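PDB 5FT0: GP37 from Pseudomonas phage phikz, which inhibits the bacterial RNA degradosome, probably by binding RNase E, which may protect phage RNA during infection. Local coordinates for residues 8-13 and 69-74; 164-169 and 235-240. One frame throughout, in Å; residues are numbered along the deposited sequence. Where two conformers were deposited one is given.

Contact 1 of 2, residues 8-13 and 69-74; sequences WEEQLQ and MVREYV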
loop_
_atom_site.group_PDB
_atom_site.type_symbol
_atom_site.label_atom_id
_atom_site.label_comp_id
_atom_site.label_asym_id
_atom_site.label_seq_id
_atom_site.Cartn_x
_atom_site.Cartn_y
_atom_site.Cartn_z
ATOM N N TRP A 8 -21.060 -10.419 -17.640
ATOM C CA TRP A 8 -20.428 -11.537 -16.951
ATOM C C TRP A 8 -20.704 -12.855 -17.662
ATOM O O TRP A 8 -19.912 -13.795 -17.546
ATOM C CB TRP A 8 -20.896 -11.594 -15.497
ATOM C CG TRP A 8 -22.327 -11.989 -15.336
ATOM C CD1 TRP A 8 -23.411 -11.161 -15.333
ATOM C CD2 TRP A 8 -22.833 -13.315 -15.149
ATOM N NE1 TRP A 8 -24.561 -11.890 -15.156
ATOM C CE2 TRP A 8 -24.233 -13.215 -15.038
ATOM C CE3 TRP A 8 -22.238 -14.576 -15.059
ATOM C CZ2 TRP A 8 -25.048 -14.328 -14.847
ATOM C CZ3 TRP A 8 -23.048 -15.680 -14.871
ATOM C CH2 TRP A 8 -24.437 -15.549 -14.767
ATOM N N GLU A 9 -21.807 -12.938 -18.416
ATOM C CA GLU A 9 -22.105 -14.164 -19.154
ATOM C C GLU A 9 -21.109 -14.398 -20.289
ATOM O O GLU A 9 -20.696 -15.540 -20.523
ATOM C CB GLU A 9 -23.537 -14.131 -19.695
ATOM C CG GLU A 9 -24.618 -14.253 -18.626
ATOM C CD GLU A 9 -25.286 -12.928 -18.312
ATOM O OE1 GLU A 9 -24.589 -11.889 -18.310
ATOM O OE2 GLU A 9 -26.512 -12.927 -18.079
ATOM N N GLU A 10 -20.720 -13.342 -21.018
ATOM C CA GLU A 10 -19.703 -13.516 -22.057
ATOM C C GLU A 10 -18.385 -13.977 -21.450
ATOM O O GLU A 10 -17.684 -14.814 -22.028
ATOM C CB GLU A 10 -19.464 -12.222 -22.849
ATOM C CG GLU A 10 -20.641 -11.280 -23.002
ATOM C CD GLU A 10 -20.320 -10.047 -23.837
ATOM O OE1 GLU A 10 -19.357 -10.075 -24.626
ATOM O OE2 GLU A 10 -21.027 -9.032 -23.673
ATOM N N GLN A 11 -18.022 -13.419 -20.294
ATOM C CA GLN A 11 -16.796 -13.837 -19.624
ATOM C C GLN A 11 -16.877 -15.299 -19.204
ATOM O O GLN A 11 -15.958 -16.083 -19.472
ATOM C CB GLN A 11 -16.530 -12.937 -18.419
ATOM C CG GLN A 11 -16.562 -11.454 -18.740
ATOM C CD GLN A 11 -16.526 -10.584 -17.498
ATOM O OE1 GLN A 11 -15.714 -10.801 -16.598
ATOM N NE2 GLN A 11 -17.409 -9.589 -17.443
ATOM N N LEU A 12 -17.981 -15.686 -18.560
ATOM C CA LEU A 12 -18.123 -17.060 -18.085
ATOM C C LEU A 12 -18.142 -18.048 -19.246
ATOM O O LEU A 12 -17.608 -19.156 -19.134
ATOM C CB LEU A 12 -19.389 -17.192 -17.240
ATOM C CG LEU A 12 -19.625 -18.551 -16.579
ATOM C CD1 LEU A 12 -18.415 -18.966 -15.758
ATOM C CD2 LEU A 12 -20.861 -18.495 -15.702
ATOM N N GLN A 13 -18.742 -17.658 -20.375
ATOM C CA GLN A 13 -18.756 -18.536 -21.541
ATOM C C GLN A 13 -17.348 -18.772 -22.075
ATOM O O GLN A 13 -16.997 -19.898 -22.442
ATOM C CB GLN A 13 -19.654 -17.948 -22.629
ATOM C CG GLN A 13 -21.139 -18.071 -22.325
ATOM C CD GLN A 13 -21.986 -17.112 -23.139
ATOM O OE1 GLN A 13 -21.509 -16.499 -24.095
ATOM N NE2 GLN A 13 -23.251 -16.973 -22.759
HETATM N N MSE A 69 -11.764 -5.358 -31.229
HETATM C CA MSE A 69 -10.392 -5.655 -30.837
HETATM C C MSE A 69 -10.183 -5.471 -29.334
HETATM O O MSE A 69 -9.552 -6.302 -28.680
HETATM C CB MSE A 69 -9.410 -4.774 -31.608
HETATM C CG MSE A 69 -7.982 -4.858 -31.089
HETATM SE SE MSE A 69 -6.810 -3.486 -31.843
HETATM C CE MSE A 69 -6.780 -4.116 -33.685
ATOM N N VAL A 70 -10.707 -4.371 -28.789
ATOM C CA VAL A 70 -10.553 -4.117 -27.360
ATOM C C VAL A 70 -11.320 -5.156 -26.555
ATOM O O VAL A 70 -10.850 -5.619 -25.508
ATOM C CB VAL A 70 -10.998 -2.683 -27.015
ATOM C CG1 VAL A 70 -10.899 -2.441 -25.516
ATOM C CG2 VAL A 70 -10.152 -1.668 -27.776
ATOM N N ARG A 71 -12.506 -5.544 -27.029
ATOM C CA ARG A 71 -13.268 -6.590 -26.353
ATOM C C ARG A 71 -12.483 -7.894 -26.314
ATOM O O ARG A 71 -12.433 -8.573 -25.281
ATOM C CB ARG A 71 -14.615 -6.797 -27.047
ATOM C CG ARG A 71 -15.477 -7.871 -26.402
ATOM C CD ARG A 71 -16.754 -8.110 -27.197
ATOM N NE ARG A 71 -17.559 -6.900 -27.315
ATOM C CZ ARG A 71 -18.548 -6.576 -26.488
ATOM N NH1 ARG A 71 -18.860 -7.378 -25.476
ATOM N NH2 ARG A 71 -19.228 -5.454 -26.675
ATOM N N GLU A 72 -11.863 -8.261 -27.436
ATOM C CA GLU A 72 -11.050 -9.472 -27.471
ATOM C C GLU A 72 -9.865 -9.360 -26.523
ATOM O O GLU A 72 -9.544 -10.309 -25.798
ATOM C CB GLU A 72 -10.566 -9.745 -28.895
ATOM C CG GLU A 72 -11.214 -10.942 -29.557
ATOM C CD GLU A 72 -10.450 -11.404 -30.784
ATOM O OE1 GLU A 72 -9.750 -10.575 -31.404
ATOM O OE2 GLU A 72 -10.543 -12.602 -31.124
ATOM N N TYR A 73 -9.198 -8.202 -26.517
ATOM C CA TYR A 73 -8.032 -8.032 -25.654
ATOM C C TYR A 73 -8.406 -8.187 -24.186
ATOM O O TYR A 73 -7.724 -8.889 -23.431
ATOM C CB TYR A 73 -7.378 -6.670 -25.891
ATOM C CG TYR A 73 -6.195 -6.443 -24.980
ATOM C CD1 TYR A 73 -4.955 -6.984 -25.281
ATOM C CD2 TYR A 73 -6.327 -5.721 -23.801
ATOM C CE1 TYR A 73 -3.874 -6.801 -24.442
ATOM C CE2 TYR A 73 -5.249 -5.532 -22.955
ATOM C CZ TYR A 73 -4.027 -6.074 -23.282
ATOM O OH TYR A 73 -2.950 -5.890 -22.448
ATOM N N VAL A 74 -9.489 -7.532 -23.761
ATOM C CA VAL A 74 -9.894 -7.596 -22.360
ATOM C C VAL A 74 -10.264 -9.023 -21.978
ATOM O O VAL A 74 -9.941 -9.489 -20.879
ATOM C CB VAL A 74 -11.051 -6.615 -22.090
ATOM C CG1 VAL A 74 -11.551 -6.767 -20.659
ATOM C CG2 VAL A 74 -10.602 -5.183 -22.340
#
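Glu10 and Arg71 reach toward each other from two surface helices, 8-15 and 67-82, and in the Arg71 conformer given, one of two, a single salt bridge carries the contact; it may be held only part of the time. The backbones stay well apart, with Glu10 CA and Arg71 CA 10.4 Å from each other, and the two segments bury just 69 Å² between them. Arg71 spans the larger share of the gap. Glu10 starts from a CB that points at the other helix and runs extended beyond CG, which presents its carboxylate end-first. Arg71 leaves its helix with CG opposite the backbone N and stays straight through chi2; the bend at chi3, -59°, then turns the guanidinium to the carboxylate. The two chains cross at about a right angle, yet their flat ends are nearly coplanar, 13° apart.

OE1 of Glu10 lies at the edge of the guanidinium, close to its plane, 2.9 Å from NH1 of Arg71. The second oxygen, Glu10 OE2, is 3.3 Å from the same Arg71 NH1, so the approach is lopsided and is not the paired, two-nitrogen form of an arginine-carboxylate bridge. The N-H of Arg71 NH1 points poorly at Glu10 OE1, at 121°, and the hydrogen bond is weak.

OE2 of Glu10 also accepts from the backbone N of Thr7, just before its own helix, while NH1 of Arg71 makes a further weak bond to Asn5 O. Helix 67-82 packs through Val70 and Val74 on the four-stranded antiparallel sheet, with Arg71 touching Phe4 and Ile6 of its edge strand 4-6. With a bent bond and partly exposed partners, charge attraction probably outweighs directional bonding while this conformer is occupied, partly screened by solvent.

Contact 2 of 2, residues 164-169 and 235-240; sequences LVDKKN and PLNSTA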
loop_
_atom_site.group_PDB
_atom_site.type_symbol
_atom_site.label_atom_id
_atom_site.label_comp_id
_atom_site.label_asym_id
_atom_site.label_seq_id
_atom_site.Cartn_x
_atom_site.Cartn_y
_atom_site.Cartn_z
ATOM N N LEU A 164 17.724 -21.285 -7.516
ATOM C CA LEU A 164 16.774 -20.178 -7.488
ATOM C C LEU A 164 16.085 -20.053 -6.133
ATOM O O LEU A 164 16.020 -18.959 -5.561
ATOM C CB LEU A 164 15.734 -20.351 -8.596
ATOM C CG LEU A 164 16.051 -19.763 -9.971
ATOM C CD1 LEU A 164 14.860 -19.940 -10.903
ATOM C CD2 LEU A 164 16.432 -18.297 -9.852
ATOM N N VAL A 165 15.550 -21.156 -5.608
ATOM C CA VAL A 165 14.639 -21.087 -4.468
ATOM C C VAL A 165 15.061 -22.038 -3.354
ATOM O O VAL A 165 14.237 -22.412 -2.512
ATOM C CB VAL A 165 13.194 -21.386 -4.913
ATOM C CG1 VAL A 165 12.712 -20.344 -5.907
ATOM C CG2 VAL A 165 13.101 -22.777 -5.520
ATOM N N ASP A 166 16.344 -22.424 -3.346
ATOM C CA ASP A 166 16.963 -23.395 -2.436
ATOM C C ASP A 166 16.240 -24.744 -2.391
ATOM O O ASP A 166 15.148 -24.903 -2.947
ATOM C CB ASP A 166 17.142 -22.801 -1.022
ATOM C CG ASP A 166 15.837 -22.603 -0.261
ATOM O OD1 ASP A 166 15.061 -23.568 -0.090
ATOM O OD2 ASP A 166 15.589 -21.459 0.179
ATOM N N LYS A 167 16.862 -25.731 -1.737
ATOM C CA LYS A 167 16.418 -27.118 -1.861
ATOM C C LYS A 167 15.058 -27.383 -1.227
ATOM O O LYS A 167 14.390 -28.347 -1.615
ATOM C CB LYS A 167 17.447 -28.069 -1.245
ATOM C CG LYS A 167 18.829 -28.016 -1.846
ATOM C CD LYS A 167 19.784 -28.894 -1.062
ATOM C CE LYS A 167 20.612 -29.805 -1.969
ATOM N NZ LYS A 167 21.554 -29.061 -2.843
ATOM N N LYS A 168 14.634 -26.567 -0.263
ATOM C CA LYS A 168 13.356 -26.821 0.395
ATOM C C LYS A 168 12.184 -26.655 -0.565
ATOM O O LYS A 168 11.178 -27.363 -0.443
ATOM C CB LYS A 168 13.189 -25.893 1.601
ATOM C CG LYS A 168 11.879 -26.065 2.357
ATOM C CD LYS A 168 11.809 -25.141 3.565
ATOM C CE LYS A 168 10.506 -25.319 4.330
ATOM N NZ LYS A 168 10.456 -24.454 5.544
ATOM N N ASN A 169 12.303 -25.747 -1.533
ATOM C CA ASN A 169 11.210 -25.411 -2.432
ATOM C C ASN A 169 11.470 -25.832 -3.871
ATOM O O ASN A 169 10.578 -25.679 -4.711
ATOM C CB ASN A 169 10.947 -23.901 -2.390
ATOM C CG ASN A 169 10.949 -23.345 -0.982
ATOM O OD1 ASN A 169 9.951 -23.425 -0.265
ATOM N ND2 ASN A 169 12.080 -22.770 -0.578
ATOM N N PRO A 235 20.739 -16.700 -0.550
ATOM C CA PRO A 235 19.537 -17.548 -0.495
ATOM C C PRO A 235 18.674 -17.273 0.730
ATOM O O PRO A 235 19.094 -16.622 1.687
ATOM C CB PRO A 235 20.105 -18.974 -0.460
ATOM C CG PRO A 235 21.571 -18.823 -0.155
ATOM C CD PRO A 235 21.972 -17.491 -0.683
ATOM N N LEU A 236 17.440 -17.791 0.701
ATOM C CA LEU A 236 16.486 -17.429 1.751
ATOM C C LEU A 236 16.831 -18.096 3.072
ATOM O O LEU A 236 16.865 -17.434 4.118
ATOM C CB LEU A 236 15.048 -17.716 1.305
ATOM C CG LEU A 236 13.886 -17.476 2.290
ATOM C CD1 LEU A 236 13.612 -18.682 3.187
ATOM C CD2 LEU A 236 14.017 -16.172 3.092
ATOM N N ASN A 237 17.115 -19.389 3.034
ATOM C CA ASN A 237 17.483 -20.156 4.211
ATOM C C ASN A 237 18.897 -19.873 4.709
ATOM O O ASN A 237 19.323 -20.508 5.680
ATOM C CB ASN A 237 17.323 -21.650 3.911
ATOM C CG ASN A 237 18.064 -22.067 2.646
ATOM O OD1 ASN A 237 18.806 -21.273 2.055
ATOM N ND2 ASN A 237 17.852 -23.299 2.215
ATOM N N SER A 238 19.637 -18.954 4.087
ATOM C CA SER A 238 20.968 -18.634 4.592
ATOM C C SER A 238 20.866 -17.940 5.949
ATOM O O SER A 238 19.848 -17.335 6.292
ATOM C CB SER A 238 21.740 -17.750 3.607
ATOM O OG SER A 238 21.091 -16.511 3.396
ATOM N N THR A 239 21.947 -18.029 6.726
ATOM C CA THR A 239 21.922 -17.523 8.097
ATOM C C THR A 239 21.949 -16.000 8.127
ATOM O O THR A 239 21.069 -15.364 8.718
ATOM C CB THR A 239 23.098 -18.096 8.891
ATOM O OG1 THR A 239 24.327 -17.715 8.261
ATOM C CG2 THR A 239 23.013 -19.613 8.943
ATOM N N ALA A 240 22.959 -15.397 7.492
ATOM C CA ALA A 240 23.124 -13.948 7.558
ATOM C C ALA A 240 21.874 -13.224 7.068
ATOM O O ALA A 240 21.494 -12.181 7.612
ATOM C CB ALA A 240 24.351 -13.530 6.750
#
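Asp166 and Asn237 meet by stacking, carboxylate over amide, with no hydrogen bond between the segments. The two groups come from opposite directions and lie one over the other, their planes 25° apart. ND2 of Asn237 sits 3.3 Å from CG of Asp166, and CG of Asn237 is 3.5 Å from OD2 of Asp166; some electrostatic attraction between amide and carboxylate may add to the packing. Beside this stack, CB of Leu236 touches the same OD2 of Asp166 at 3.9 Å.

The polar bonds are local to each segment. OD1 of Asp166 accepts from the backbone N of Lys168 at 3.0 Å through its anti lone pair, forming an Asx turn; chi1 of 70° places the carboxylate for it. Amide ND2 of Asn169 donates almost straight (171°) to the backbone O of Val165, 2.9 Å away. On the other side, OG of Ser238 donates to the backbone O of Pro235 at 2.6 Å.

The Asp166 and Asn169 bonds lie at a kink in helix 158-187, where Lys167 N and Lys168 N have no bond to the turn before; Asp166 OD1 gives Lys168 N a substitute partner. The kink meets the loop between strand 220-232 and helix 239-242, while Val165 and Asn169 pack on Tyr103 of strand 103-106, a residue of the potassium site.

How the contacts relate
Contact 1 and contact 2 lie on opposite sides of the chain's centre, their own centres 41 Å apart and their nearest atoms about 25 Å apart. They come in series: 8-13 with 69-74 closes before 164-169 with 235-240 opens, and they share no helix or strand. The first joins helices 8-15 and 67-82 beside the four-stranded sheet formed by strands from 4-6 to 55-59. The second links helix 158-187 to the loop leaving strand 220-232, next to the seven-stranded sheet. Both are small contacts between sequence-distant parts near the periphery of one Dip family chain, each beside a different sheet, and they do not touch.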